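PDB 3OZQ: Serpin48 from Tenebrio molitor, which inhibits the serine protease SPE with high specificity, acting as a serpin in the innate immunity of an insect. Local coordinates for residues L84-E87 with E88-L91; Y98-T101 with N102-V105; E155-N158 with N159-V163; P178-P181 with F182-R185; E241-V244 with S245-K249. One frame throughout, in Å; residues are numbered along the deposited sequence.

Interaction 1 (L84-E87 with E88-L91); sequences LTNE and EYTL
Asn86 lays its side chain flat over one face of the Tyr89 ring. Its CB stands 3.5 Å from the centroid of the Tyr89 ring and almost exactly on the ring normal, a CH-pi contact. Beyond it the amide runs on toward the CE2 side, with Asn86 CG 3.7 Å from Tyr89 CE2 and amide and ring planes only 8° apart, so the two flat groups are stacked. Tyr89 reaches this place because its CG sits between its own backbone N and carbonyl carbon (chi1 64°), which lifts the ring over the turn. The amide oxygen is used as well: Glu88 N donates to Asn86 OD1 at 2.7 Å, closing an Asx turn, with the donor tilted 20° from the carbonyl plane. These groups occupy the tight reversal that leads from helix 70-83 into strand 90-100, a strand of the serpin beta-sheet A. A single antiparallel bridge, Thr85 with Thr90, marks the reversal. Asn86 N meets Tyr89 O at 3.1 Å, while Leu91 N to Leu84 O, at 3.4 Å, is weak. Farther from the bend, Leu84 and Leu91 lie side by side and point the same way, Leu84 CD1 touching Leu91 CD2 at 3.7 Å. Leu84 and Tyr89 both touch Val362 of strand 356-362, and the buried Tyr89 OH finds no polar partner in the model.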
loop_
_atom_site.group_PDB
_atom_site.type_symbol
_atom_site.label_atom_id
_atom_site.label_comp_id
_atom_site.label_asym_id
_atom_site.label_seq_id
_atom_site.Cartn_x
_atom_site.Cartn_y
_atom_site.Cartn_z
ATOM N N LEU A 84 0.365 13.689 2.407
ATOM C CA LEU A 84 1.208 12.557 2.791
ATOM C C LEU A 84 2.690 12.958 2.857
ATOM O O LEU A 84 3.584 12.101 2.889
ATOM C CB LEU A 84 0.994 11.378 1.840
ATOM C CG LEU A 84 -0.479 11.054 1.569
ATOM C CD1 LEU A 84 -0.609 9.758 0.800
ATOM C CD2 LEU A 84 -1.274 10.985 2.843
ATOM N N THR A 85 2.934 14.268 2.846
ATOM C CA THR A 85 4.248 14.819 3.164
ATOM C C THR A 85 4.129 15.661 4.431
ATOM O O THR A 85 3.365 16.625 4.484
ATOM C CB THR A 85 4.843 15.664 2.013
ATOM O OG1 THR A 85 6.135 16.155 2.402
ATOM C CG2 THR A 85 3.932 16.845 1.660
ATOM N N ASN A 86 4.880 15.268 5.451
ATOM C CA ASN A 86 4.779 15.847 6.779
ATOM C C ASN A 86 6.191 16.194 7.215
ATOM O O ASN A 86 7.161 15.846 6.533
ATOM C CB ASN A 86 4.157 14.821 7.742
ATOM C CG ASN A 86 3.636 15.443 9.042
ATOM O OD1 ASN A 86 4.301 15.406 10.086
ATOM N ND2 ASN A 86 2.422 15.984 8.990
ATOM N N GLU A 87 6.309 16.892 8.337
ATOM C CA GLU A 87 7.608 17.146 8.920
ATOM C C GLU A 87 8.028 15.882 9.651
ATOM O O GLU A 87 9.209 15.541 9.695
ATOM C CB GLU A 87 7.533 18.308 9.910
ATOM C CG GLU A 87 7.053 19.614 9.312
ATOM C CD GLU A 87 6.994 20.733 10.332
ATOM O OE1 GLU A 87 6.648 20.463 11.508
ATOM O OE2 GLU A 87 7.303 21.884 9.957
ATOM N N GLU A 88 7.036 15.184 10.202
ATOM C CA GLU A 88 7.256 14.020 11.059
ATOM C C GLU A 88 7.371 12.683 10.317
ATOM O O GLU A 88 7.879 11.709 10.878
ATOM C CB GLU A 88 6.133 13.917 12.099
ATOM C CG GLU A 88 5.970 15.149 12.981
ATOM C CD GLU A 88 7.203 15.449 13.816
ATOM O OE1 GLU A 88 7.331 16.607 14.268
ATOM O OE2 GLU A 88 8.036 14.535 14.028
ATOM N N TYR A 89 6.883 12.628 9.079
ATOM C CA TYR A 89 6.871 11.378 8.321
ATOM C C TYR A 89 6.735 11.596 6.818
ATOM O O TYR A 89 6.144 12.586 6.376
ATOM C CB TYR A 89 5.739 10.475 8.800
ATOM C CG TYR A 89 4.347 11.033 8.569
ATOM C CD1 TYR A 89 3.792 11.086 7.292
ATOM C CD2 TYR A 89 3.580 11.487 9.633
ATOM C CE1 TYR A 89 2.514 11.586 7.089
ATOM C CE2 TYR A 89 2.308 11.986 9.439
ATOM C CZ TYR A 89 1.775 12.033 8.174
ATOM O OH TYR A 89 0.502 12.535 8.003
ATOM N N THR A 90 7.258 10.651 6.036
ATOM C CA THR A 90 7.263 10.793 4.580
ATOM C C THR A 90 6.906 9.507 3.838
ATOM O O THR A 90 7.489 8.445 4.081
ATOM C CB THR A 90 8.640 11.234 4.077
ATOM O OG1 THR A 90 9.233 12.132 5.022
ATOM C CG2 THR A 90 8.518 11.919 2.710
ATOM N N LEU A 91 5.954 9.613 2.925
ATOM C CA LEU A 91 5.713 8.563 1.950
ATOM C C LEU A 91 6.574 8.825 0.715
ATOM O O LEU A 91 6.522 9.914 0.142
ATOM C CB LEU A 91 4.243 8.541 1.559
ATOM C CG LEU A 91 3.870 7.488 0.520
ATOM C CD1 LEU A 91 4.102 6.087 1.107
ATOM C CD2 LEU A 91 2.424 7.680 0.111
#

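Interaction 2 (Y98-T101 with N102-V105); sequences YVKT and NFSV
Lys100 runs its aliphatic chain across the amide of Asn102, whose OD1 rests against two of the methylenes. The gap is 3.1 Å from Lys100 CG to Asn102 OD1 and 3.2 Å from Lys100 CE to the same oxygen. CG, CD and CE follow an extended path (chi1 -173°), which lays CG and CE alongside the Asn102 oxygen; the bend at the last torsion (chi4 73°) turns only NZ. Phe103 lies alongside the lysine, pointing the same way, and it is the ring edge that does the touching: CE1 of Phe103 is 3.9 Å from CD of Lys100, with CD close to the ring plane. Asn102 CB, by contrast, stands over one face of that ring, offset toward its rim. With an alanine here, the amide oxygen of Asn102 and the CE1 edge of Phe103 would probably lose the chain they pack against. On the inner side of the bend, Val99 CB meets Val105 CG2 at 3.9 Å, and Leu308 touches both Val99 and Phe103. The backbone is closed by Phe103 N donating to Lys100 O at 3.0 Å, a nearly straight bond (164°) whose donor stands above the carbonyl plane. This is the bond expected of a type I beta turn, here running from Lys100 to Phe103 and turning the chain out of strand 90-100 of the serpin beta-sheet A toward helix 107-115.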
loop_
_atom_site.group_PDB
_atom_site.type_symbol
_atom_site.label_atom_id
_atom_site.label_comp_id
_atom_site.label_asym_id
_atom_site.label_seq_id
_atom_site.Cartn_x
_atom_site.Cartn_y
_atom_site.Cartn_z
ATOM N N TYR A 98 4.993 4.225 -18.329
ATOM C CA TYR A 98 5.855 4.124 -19.509
ATOM C C TYR A 98 5.034 3.686 -20.711
ATOM O O TYR A 98 4.256 2.739 -20.605
ATOM C CB TYR A 98 6.971 3.116 -19.278
ATOM C CG TYR A 98 8.071 3.606 -18.378
ATOM C CD1 TYR A 98 9.155 4.305 -18.891
ATOM C CD2 TYR A 98 8.023 3.375 -17.007
ATOM C CE1 TYR A 98 10.164 4.748 -18.064
ATOM C CE2 TYR A 98 9.024 3.807 -16.176
ATOM C CZ TYR A 98 10.095 4.492 -16.703
ATOM O OH TYR A 98 11.088 4.929 -15.863
ATOM N N VAL A 99 5.241 4.363 -21.848
ATOM C CA VAL A 99 4.445 4.146 -23.054
ATOM C C VAL A 99 5.281 3.797 -24.311
ATOM O O VAL A 99 6.358 4.345 -24.534
ATOM C CB VAL A 99 3.539 5.376 -23.331
ATOM C CG1 VAL A 99 2.681 5.141 -24.547
ATOM C CG2 VAL A 99 2.663 5.677 -22.092
ATOM N N LYS A 100 4.767 2.864 -25.103
ATOM C CA LYS A 100 5.422 2.352 -26.314
ATOM C C LYS A 100 5.941 3.514 -27.172
ATOM O O LYS A 100 5.189 4.455 -27.416
ATOM C CB LYS A 100 4.382 1.532 -27.084
ATOM C CG LYS A 100 4.853 0.754 -28.299
ATOM C CD LYS A 100 3.678 -0.044 -28.857
ATOM C CE LYS A 100 3.935 -0.555 -30.285
ATOM N NZ LYS A 100 4.910 -1.691 -30.338
ATOM N N THR A 101 7.206 3.463 -27.614
ATOM C CA THR A 101 7.812 4.632 -28.286
ATOM C C THR A 101 7.007 5.108 -29.488
ATOM O O THR A 101 6.976 6.301 -29.788
ATOM C CB THR A 101 9.327 4.470 -28.705
ATOM O OG1 THR A 101 9.636 3.110 -29.037
ATOM C CG2 THR A 101 10.257 4.935 -27.592
ATOM N N ASN A 102 6.337 4.180 -30.159
ATOM C CA ASN A 102 5.641 4.516 -31.387
ATOM C C ASN A 102 4.648 5.635 -31.170
ATOM O O ASN A 102 4.366 6.403 -32.089
ATOM C CB ASN A 102 4.936 3.283 -31.955
ATOM C CG ASN A 102 5.858 2.090 -32.048
ATOM O OD1 ASN A 102 6.231 1.496 -31.024
ATOM N ND2 ASN A 102 6.244 1.733 -33.272
ATOM N N PHE A 103 4.127 5.743 -29.947
ATOM C CA PHE A 103 3.068 6.704 -29.689
ATOM C C PHE A 103 3.504 7.732 -28.647
ATOM O O PHE A 103 3.378 7.513 -27.436
ATOM C CB PHE A 103 1.765 6.000 -29.285
ATOM C CG PHE A 103 1.392 4.838 -30.174
ATOM C CD1 PHE A 103 1.656 3.535 -29.782
ATOM C CD2 PHE A 103 0.779 5.046 -31.394
ATOM C CE1 PHE A 103 1.307 2.466 -30.584
ATOM C CE2 PHE A 103 0.437 3.975 -32.211
ATOM C CZ PHE A 103 0.703 2.688 -31.808
ATOM N N SER A 104 4.027 8.851 -29.142
ATOM C CA SER A 104 4.484 9.959 -28.314
ATOM C C SER A 104 3.450 10.367 -27.264
ATOM O O SER A 104 2.297 10.647 -27.582
ATOM C CB SER A 104 4.828 11.165 -29.192
ATOM O OG SER A 104 5.948 10.886 -30.013
ATOM N N VAL A 105 3.878 10.401 -26.009
ATOM C CA VAL A 105 2.994 10.799 -24.931
ATOM C C VAL A 105 2.603 12.265 -25.089
ATOM O O VAL A 105 3.464 13.133 -25.260
ATOM C CB VAL A 105 3.669 10.593 -23.565
ATOM C CG1 VAL A 105 2.690 10.923 -22.431
ATOM C CG2 VAL A 105 4.179 9.177 -23.444
#

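Interaction 3 (E155-N158 with N159-V163); sequences EILN and NLTRV
A type I beta turn from Asn158 to Thr161, reinforced by the side chains of its first and last residues, organises this loop. The turn bond runs from Thr161 N to Asn158 O at 2.9 Å, its donor well above the carbonyl plane. Thr161 then reaches back with its hydroxyl: Asn158 N donates to Thr161 OG1 at 2.8 Å along a nearly straight line (167°). That contact depends on OG1 lying beside the threonine's own backbone N and opposite its carbonyl carbon (chi1 -57°). The hydroxyl in turn donates a hydrogen bond to a water 2.6 Å from Thr161 OG1, and this water donates to Ile156 O at 2.7 Å, so one oxygen links three points of the loop. A valine in place of Thr161 is likely to leave Asn158 N without its acceptor and break the water bridge to Ile156. Asn158 replies with its own side chain, OD1 lying 2.7 Å from Leu160 N in a weak, bent bond of the Asx-turn kind. Just after the turn, Arg162 folds back so that its NE donates to Leu160 O at 2.8 Å, while Leu160 CD2 hangs over one face of the guanidinium group. The loop follows helix 129-143 and delivers the chain into strand 163-174, where Ser311 OG receives Arg162 N and Val163 pairs with Ser311 on the neighbouring strand 310-321.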
loop_
_atom_site.group_PDB
_atom_site.type_symbol
_atom_site.label_atom_id
_atom_site.label_comp_id
_atom_site.label_asym_id
_atom_site.label_seq_id
_atom_site.Cartn_x
_atom_site.Cartn_y
_atom_site.Cartn_z
ATOM N N GLU A 155 11.093 -10.331 -18.149
ATOM C CA GLU A 155 10.292 -11.391 -18.740
ATOM C C GLU A 155 8.828 -11.001 -18.971
ATOM O O GLU A 155 8.148 -11.612 -19.797
ATOM C CB GLU A 155 10.382 -12.661 -17.890
ATOM C CG GLU A 155 11.773 -13.293 -17.885
ATOM C CD GLU A 155 12.182 -13.840 -19.246
ATOM O OE1 GLU A 155 11.941 -15.040 -19.493
ATOM O OE2 GLU A 155 12.748 -13.077 -20.064
ATOM N N ILE A 156 8.341 -9.991 -18.251
ATOM C CA ILE A 156 6.948 -9.568 -18.401
ATOM C C ILE A 156 6.751 -8.750 -19.664
ATOM O O ILE A 156 5.624 -8.552 -20.123
ATOM C CB ILE A 156 6.454 -8.740 -17.192
ATOM C CG1 ILE A 156 7.120 -7.360 -17.175
ATOM C CG2 ILE A 156 6.690 -9.486 -15.913
ATOM C CD1 ILE A 156 6.355 -6.310 -16.399
ATOM N N LEU A 157 7.855 -8.271 -20.229
ATOM C CA LEU A 157 7.808 -7.450 -21.433
ATOM C C LEU A 157 7.758 -8.311 -22.690
ATOM O O LEU A 157 8.381 -9.369 -22.747
ATOM C CB LEU A 157 9.037 -6.546 -21.494
ATOM C CG LEU A 157 9.288 -5.722 -20.232
ATOM C CD1 LEU A 157 10.490 -4.823 -20.442
ATOM C CD2 LEU A 157 8.039 -4.907 -19.903
ATOM N N ASN A 158 7.028 -7.847 -23.699
ATOM C CA ASN A 158 6.961 -8.558 -24.971
ATOM C C ASN A 158 6.622 -7.653 -26.137
ATOM O O ASN A 158 6.419 -6.446 -25.968
ATOM C CB ASN A 158 5.974 -9.722 -24.880
ATOM C CG ASN A 158 4.575 -9.268 -24.563
ATOM O OD1 ASN A 158 4.093 -8.273 -25.108
ATOM N ND2 ASN A 158 3.912 -9.988 -23.675
ATOM N N ASN A 159 6.565 -8.239 -27.329
ATOM C CA ASN A 159 6.285 -7.474 -28.534
ATOM C C ASN A 159 4.986 -6.679 -28.432
ATOM O O ASN A 159 4.827 -5.662 -29.103
ATOM C CB ASN A 159 6.316 -8.357 -29.801
ATOM C CG ASN A 159 5.661 -9.721 -29.598
ATOM O OD1 ASN A 159 4.583 -9.987 -30.128
ATOM N ND2 ASN A 159 6.331 -10.600 -28.863
ATOM N N LEU A 160 4.071 -7.126 -27.574
ATOM C CA LEU A 160 2.811 -6.407 -27.384
ATOM C C LEU A 160 2.767 -5.432 -26.195
ATOM O O LEU A 160 1.718 -4.867 -25.909
ATOM C CB LEU A 160 1.647 -7.387 -27.271
ATOM C CG LEU A 160 1.021 -7.868 -28.580
ATOM C CD1 LEU A 160 -0.248 -8.635 -28.253
ATOM C CD2 LEU A 160 0.729 -6.700 -29.504
ATOM N N THR A 161 3.878 -5.227 -25.501
ATOM C CA THR A 161 3.857 -4.304 -24.372
ATOM C C THR A 161 3.576 -2.904 -24.902
ATOM O O THR A 161 4.300 -2.416 -25.774
ATOM C CB THR A 161 5.163 -4.332 -23.551
ATOM O OG1 THR A 161 5.406 -5.663 -23.096
ATOM C CG2 THR A 161 5.048 -3.411 -22.329
ATOM N N ARG A 162 2.503 -2.289 -24.395
ATOM C CA ARG A 162 2.017 -0.987 -24.868
ATOM C C ARG A 162 2.030 0.092 -23.784
ATOM O O ARG A 162 2.558 1.176 -23.992
ATOM C CB ARG A 162 0.602 -1.121 -25.446
ATOM C CG ARG A 162 0.581 -1.438 -26.963
ATOM C CD ARG A 162 -0.634 -2.284 -27.368
ATOM N NE ARG A 162 -0.662 -3.594 -26.696
ATOM C CZ ARG A 162 -1.677 -4.452 -26.778
ATOM N NH1 ARG A 162 -2.743 -4.148 -27.503
ATOM N NH2 ARG A 162 -1.631 -5.611 -26.147
ATOM N N VAL A 163 1.427 -0.204 -22.635
ATOM C CA VAL A 163 1.536 0.688 -21.473
ATOM C C VAL A 163 1.833 -0.083 -20.198
ATOM O O VAL A 163 1.158 -1.079 -19.881
ATOM C CB VAL A 163 0.258 1.518 -21.242
ATOM C CG1 VAL A 163 0.386 2.349 -19.953
ATOM C CG2 VAL A 163 -0.022 2.417 -22.440
HETATM O O HOH W 1 3.930 -6.706 -21.230
#

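Interaction 4 (P178-P181 with F182-R185); sequences PFPP and FHTR
Pro180, Pro181 and Phe182 bury the most surface in this tight turn, which lies in the serpin connection from strand 163-174 of beta-sheet A to strand 185-190. Phe182 folds back over the two prolines. Pro180 CB sits beneath one face of its ring, 3.7 Å from the Phe182 centroid and 20° off the normal, a CH-pi contact displaced toward CZ. Pro181 meets the same ring obliquely, and the fit is tight, with Pro181 CD only 3.3 Å from Phe182 CE1. The price appears in the first torsion of Phe182, where CG nearly eclipses the backbone N (chi1 6°), an unfavourable setting that brings the ring back above the proline pair. His183 crosses Pro180 from another direction, its ND1 3.7 Å from Pro180 CG. Two overlapping backbone bonds, each spanning three residues, draw the chain round: His183 N to Pro180 O at 3.1 Å, with the donor above the carbonyl plane, and a weak one from Thr184 N to Pro181 O at 3.2 Å. Thr184 OG1 is hydrogen-bonded to the carboxylate of Glu323, a residue that Pro181 also touches. The patch is otherwise at the surface, where a single water lies 2.7 Å from Pro181 O and 2.6 Å from Thr184 O.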
loop_
_atom_site.group_PDB
_atom_site.type_symbol
_atom_site.label_atom_id
_atom_site.label_comp_id
_atom_site.label_asym_id
_atom_site.label_seq_id
_atom_site.Cartn_x
_atom_site.Cartn_y
_atom_site.Cartn_z
ATOM N N PRO A 178 8.726 5.309 21.216
ATOM C CA PRO A 178 9.582 4.242 20.699
ATOM C C PRO A 178 9.754 3.090 21.692
ATOM O O PRO A 178 9.516 3.261 22.890
ATOM C CB PRO A 178 10.918 4.953 20.463
ATOM C CG PRO A 178 10.886 6.145 21.377
ATOM C CD PRO A 178 9.455 6.575 21.404
ATOM N N PHE A 179 10.136 1.924 21.182
ATOM C CA PHE A 179 10.487 0.783 22.023
ATOM C C PHE A 179 11.941 0.916 22.463
ATOM O O PHE A 179 12.807 1.280 21.656
ATOM C CB PHE A 179 10.327 -0.537 21.250
ATOM C CG PHE A 179 8.937 -0.777 20.742
ATOM C CD1 PHE A 179 8.063 -1.594 21.444
ATOM C CD2 PHE A 179 8.498 -0.175 19.561
ATOM C CE1 PHE A 179 6.779 -1.811 20.985
ATOM C CE2 PHE A 179 7.213 -0.382 19.101
ATOM C CZ PHE A 179 6.351 -1.204 19.803
ATOM N N PRO A 180 12.214 0.623 23.750
ATOM C CA PRO A 180 13.575 0.553 24.298
ATOM C C PRO A 180 14.293 -0.705 23.830
ATOM O O PRO A 180 13.889 -1.806 24.184
ATOM C CB PRO A 180 13.343 0.497 25.814
ATOM C CG PRO A 180 11.965 -0.082 25.970
ATOM C CD PRO A 180 11.178 0.407 24.777
ATOM N N PRO A 181 15.357 -0.543 23.035
ATOM C CA PRO A 181 16.087 -1.656 22.408
ATOM C C PRO A 181 16.803 -2.577 23.399
ATOM O O PRO A 181 17.146 -3.710 23.065
ATOM C CB PRO A 181 17.111 -0.948 21.513
ATOM C CG PRO A 181 17.214 0.443 22.057
ATOM C CD PRO A 181 15.868 0.771 22.613
ATOM N N PHE A 182 17.037 -2.090 24.605
ATOM C CA PHE A 182 17.673 -2.912 25.628
ATOM C C PHE A 182 16.768 -4.095 25.946
ATOM O O PHE A 182 17.239 -5.207 26.203
ATOM C CB PHE A 182 17.957 -2.097 26.893
ATOM C CG PHE A 182 17.392 -0.698 26.866
ATOM C CD1 PHE A 182 17.486 0.096 25.721
ATOM C CD2 PHE A 182 16.768 -0.173 27.986
ATOM C CE1 PHE A 182 16.965 1.376 25.700
ATOM C CE2 PHE A 182 16.248 1.108 27.973
ATOM C CZ PHE A 182 16.345 1.884 26.826
ATOM N N HIS A 183 15.462 -3.852 25.902
ATOM C CA HIS A 183 14.485 -4.865 26.277
ATOM C C HIS A 183 14.064 -5.759 25.110
ATOM O O HIS A 183 13.227 -6.646 25.256
ATOM C CB HIS A 183 13.282 -4.207 26.949
ATOM C CG HIS A 183 13.628 -3.515 28.231
ATOM N ND1 HIS A 183 12.931 -2.424 28.702
ATOM C CD2 HIS A 183 14.603 -3.760 29.138
ATOM C CE1 HIS A 183 13.461 -2.027 29.845
ATOM N NE2 HIS A 183 14.479 -2.820 30.130
ATOM N N THR A 184 14.670 -5.536 23.956
ATOM C CA THR A 184 14.418 -6.382 22.809
ATOM C C THR A 184 15.121 -7.735 22.936
ATOM O O THR A 184 16.333 -7.801 23.174
ATOM C CB THR A 184 14.850 -5.680 21.513
ATOM O OG1 THR A 184 14.006 -4.538 21.304
ATOM C CG2 THR A 184 14.757 -6.621 20.353
ATOM N N ARG A 185 14.358 -8.812 22.771
ATOM C CA ARG A 185 14.891 -10.155 22.949
ATOM C C ARG A 185 14.186 -11.169 22.059
ATOM O O ARG A 185 13.100 -10.902 21.536
ATOM C CB ARG A 185 14.765 -10.581 24.414
ATOM C CG ARG A 185 13.366 -10.418 24.974
ATOM C CD ARG A 185 13.242 -10.969 26.399
ATOM N NE ARG A 185 12.065 -11.829 26.500
ATOM C CZ ARG A 185 10.899 -11.457 27.021
ATOM N NH1 ARG A 185 10.751 -10.242 27.536
ATOM N NH2 ARG A 185 9.885 -12.312 27.049
HETATM O O HOH W 2 18.357 -6.163 23.187
#

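Interaction 5 (E241-V244 with S245-K249); sequences EGLV and SLESK
Leu243 and Glu247 meet one helical turn apart, the carboxylate end of the glutamate resting against the branched end of the leucine. Leu243 CG is turned opposite its own backbone N (chi1 177°), which swings the isobutyl group along the helix toward Glu247. Glu247 has CG opposite its carbonyl carbon and an extended chain beyond (chi2 179°), so its OE2 comes within 3.7 Å of both Leu243 CG and Leu243 CD1. This is plain van der Waals contact, with the leucine covering one flank of the carboxylate. The charge itself is met by others, since OE2 is hydrogen-bonded to Tyr23 OH and forms a salt bridge with Arg371; such a pair would probably hold the buried carboxylate in its ionised form. Ser248 shows a different use of a side chain: its hydroxyl curls back over the helix and donates to Val244 O at 3.2 Å, from above the carbonyl plane. Val244 O accepts Ser248 N as well, at 2.8 Å and nearly along the C=O axis, so both donors of Ser248 grip it, with Glu247 N adding a weak third bond. Lys249 keeps an extended chain until its last torsion, where a bend lets NZ donate a hydrogen bond to Ser245 O at 3.1 Å. At the start, Gly242 O receives Leu246 N at 3.2 Å, and Leu246 packs its side chain on Val235 and Ser237. With Gly242 at the N-cap and Glu247 N bonded to Leu243 O at 2.9 Å, the pattern is that of a short alpha-helix, 243-248, lying against strand 231-237 of the serpin fold.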
loop_
_atom_site.group_PDB
_atom_site.type_symbol
_atom_site.label_atom_id
_atom_site.label_comp_id
_atom_site.label_asym_id
_atom_site.label_seq_id
_atom_site.Cartn_x
_atom_site.Cartn_y
_atom_site.Cartn_z
ATOM N N GLU A 241 -4.510 -19.487 15.904
ATOM C CA GLU A 241 -4.654 -19.789 14.481
ATOM C C GLU A 241 -5.845 -19.073 13.859
ATOM O O GLU A 241 -6.389 -19.535 12.857
ATOM C CB GLU A 241 -4.807 -21.300 14.260
ATOM C CG GLU A 241 -3.635 -22.154 14.731
ATOM C CD GLU A 241 -3.867 -23.644 14.487
ATOM O OE1 GLU A 241 -5.049 -24.049 14.382
ATOM O OE2 GLU A 241 -2.874 -24.405 14.394
ATOM N N GLY A 242 -6.242 -17.945 14.443
ATOM C CA GLY A 242 -7.457 -17.263 14.032
ATOM C C GLY A 242 -7.395 -16.334 12.825
ATOM O O GLY A 242 -8.372 -15.649 12.529
ATOM N N LEU A 243 -6.269 -16.306 12.116
ATOM C CA LEU A 243 -6.100 -15.358 11.005
ATOM C C LEU A 243 -7.059 -15.581 9.832
ATOM O O LEU A 243 -7.737 -14.647 9.389
ATOM C CB LEU A 243 -4.659 -15.369 10.499
ATOM C CG LEU A 243 -4.357 -14.482 9.291
ATOM C CD1 LEU A 243 -4.744 -13.030 9.545
ATOM C CD2 LEU A 243 -2.886 -14.577 8.925
ATOM N N VAL A 244 -7.101 -16.809 9.322
ATOM C CA VAL A 244 -8.004 -17.144 8.225
ATOM C C VAL A 244 -9.418 -16.669 8.535
ATOM O O VAL A 244 -10.103 -16.110 7.674
ATOM C CB VAL A 244 -8.020 -18.656 7.948
ATOM C CG1 VAL A 244 -6.852 -19.044 7.055
ATOM C CG2 VAL A 244 -7.984 -19.426 9.259
ATOM N N SER A 245 -9.844 -16.893 9.772
ATOM C CA SER A 245 -11.147 -16.435 10.231
ATOM C C SER A 245 -11.292 -14.941 9.992
ATOM O O SER A 245 -12.323 -14.479 9.505
ATOM C CB SER A 245 -11.330 -16.732 11.725
ATOM O OG SER A 245 -10.797 -18.005 12.068
ATOM N N LEU A 246 -10.260 -14.186 10.350
ATOM C CA LEU A 246 -10.293 -12.735 10.192
ATOM C C LEU A 246 -10.334 -12.366 8.725
ATOM O O LEU A 246 -10.861 -11.321 8.353
ATOM C CB LEU A 246 -9.069 -12.085 10.836
ATOM C CG LEU A 246 -8.931 -12.132 12.354
ATOM C CD1 LEU A 246 -7.594 -11.530 12.762
ATOM C CD2 LEU A 246 -10.086 -11.386 13.025
ATOM N N GLU A 247 -9.769 -13.236 7.896
ATOM C CA GLU A 247 -9.673 -12.978 6.468
ATOM C C GLU A 247 -10.953 -13.378 5.749
ATOM O O GLU A 247 -11.266 -12.859 4.683
ATOM C CB GLU A 247 -8.457 -13.690 5.886
ATOM C CG GLU A 247 -7.163 -13.183 6.491
ATOM C CD GLU A 247 -5.933 -13.874 5.948
ATOM O OE1 GLU A 247 -6.007 -15.071 5.595
ATOM O OE2 GLU A 247 -4.878 -13.205 5.879
ATOM N N SER A 248 -11.703 -14.291 6.349
ATOM C CA SER A 248 -13.011 -14.632 5.818
ATOM C C SER A 248 -13.956 -13.482 6.122
ATOM O O SER A 248 -14.980 -13.312 5.451
ATOM C CB SER A 248 -13.520 -15.940 6.417
ATOM O OG SER A 248 -12.719 -17.031 5.991
ATOM N N LYS A 249 -13.587 -12.681 7.119
ATOM C CA LYS A 249 -14.329 -11.467 7.465
ATOM C C LYS A 249 -13.470 -10.210 7.281
ATOM O O LYS A 249 -13.557 -9.261 8.071
ATOM C CB LYS A 249 -14.829 -11.543 8.911
ATOM C CG LYS A 249 -15.602 -12.813 9.225
ATOM C CD LYS A 249 -15.674 -13.080 10.718
ATOM C CE LYS A 249 -16.066 -14.533 10.975
ATOM N NZ LYS A 249 -15.170 -15.473 10.231
#

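All five are local turns or helical contacts, yet their surroundings differ. Interaction 4 is the surface case, governed by proline and aromatic packing, whereas the others are partly buried. Interactions 1 and 2 lie at the two ends of strand 90-100, with centres about 33 Å apart: the first relies on an amide-ring stack, the second on an aliphatic lysine chain. Interaction 3 touches interaction 2 where Lys100 N probably bonds to Arg162 O, so adjacent strands enter or leave the sheet through neighbouring turns; polar side chains and a water do its work. Interaction 5, helical, held by backbone bonds with a buried carboxylate on one flank, lies about 32 Å from interaction 1, centre to centre, on the far side of the chain's centre.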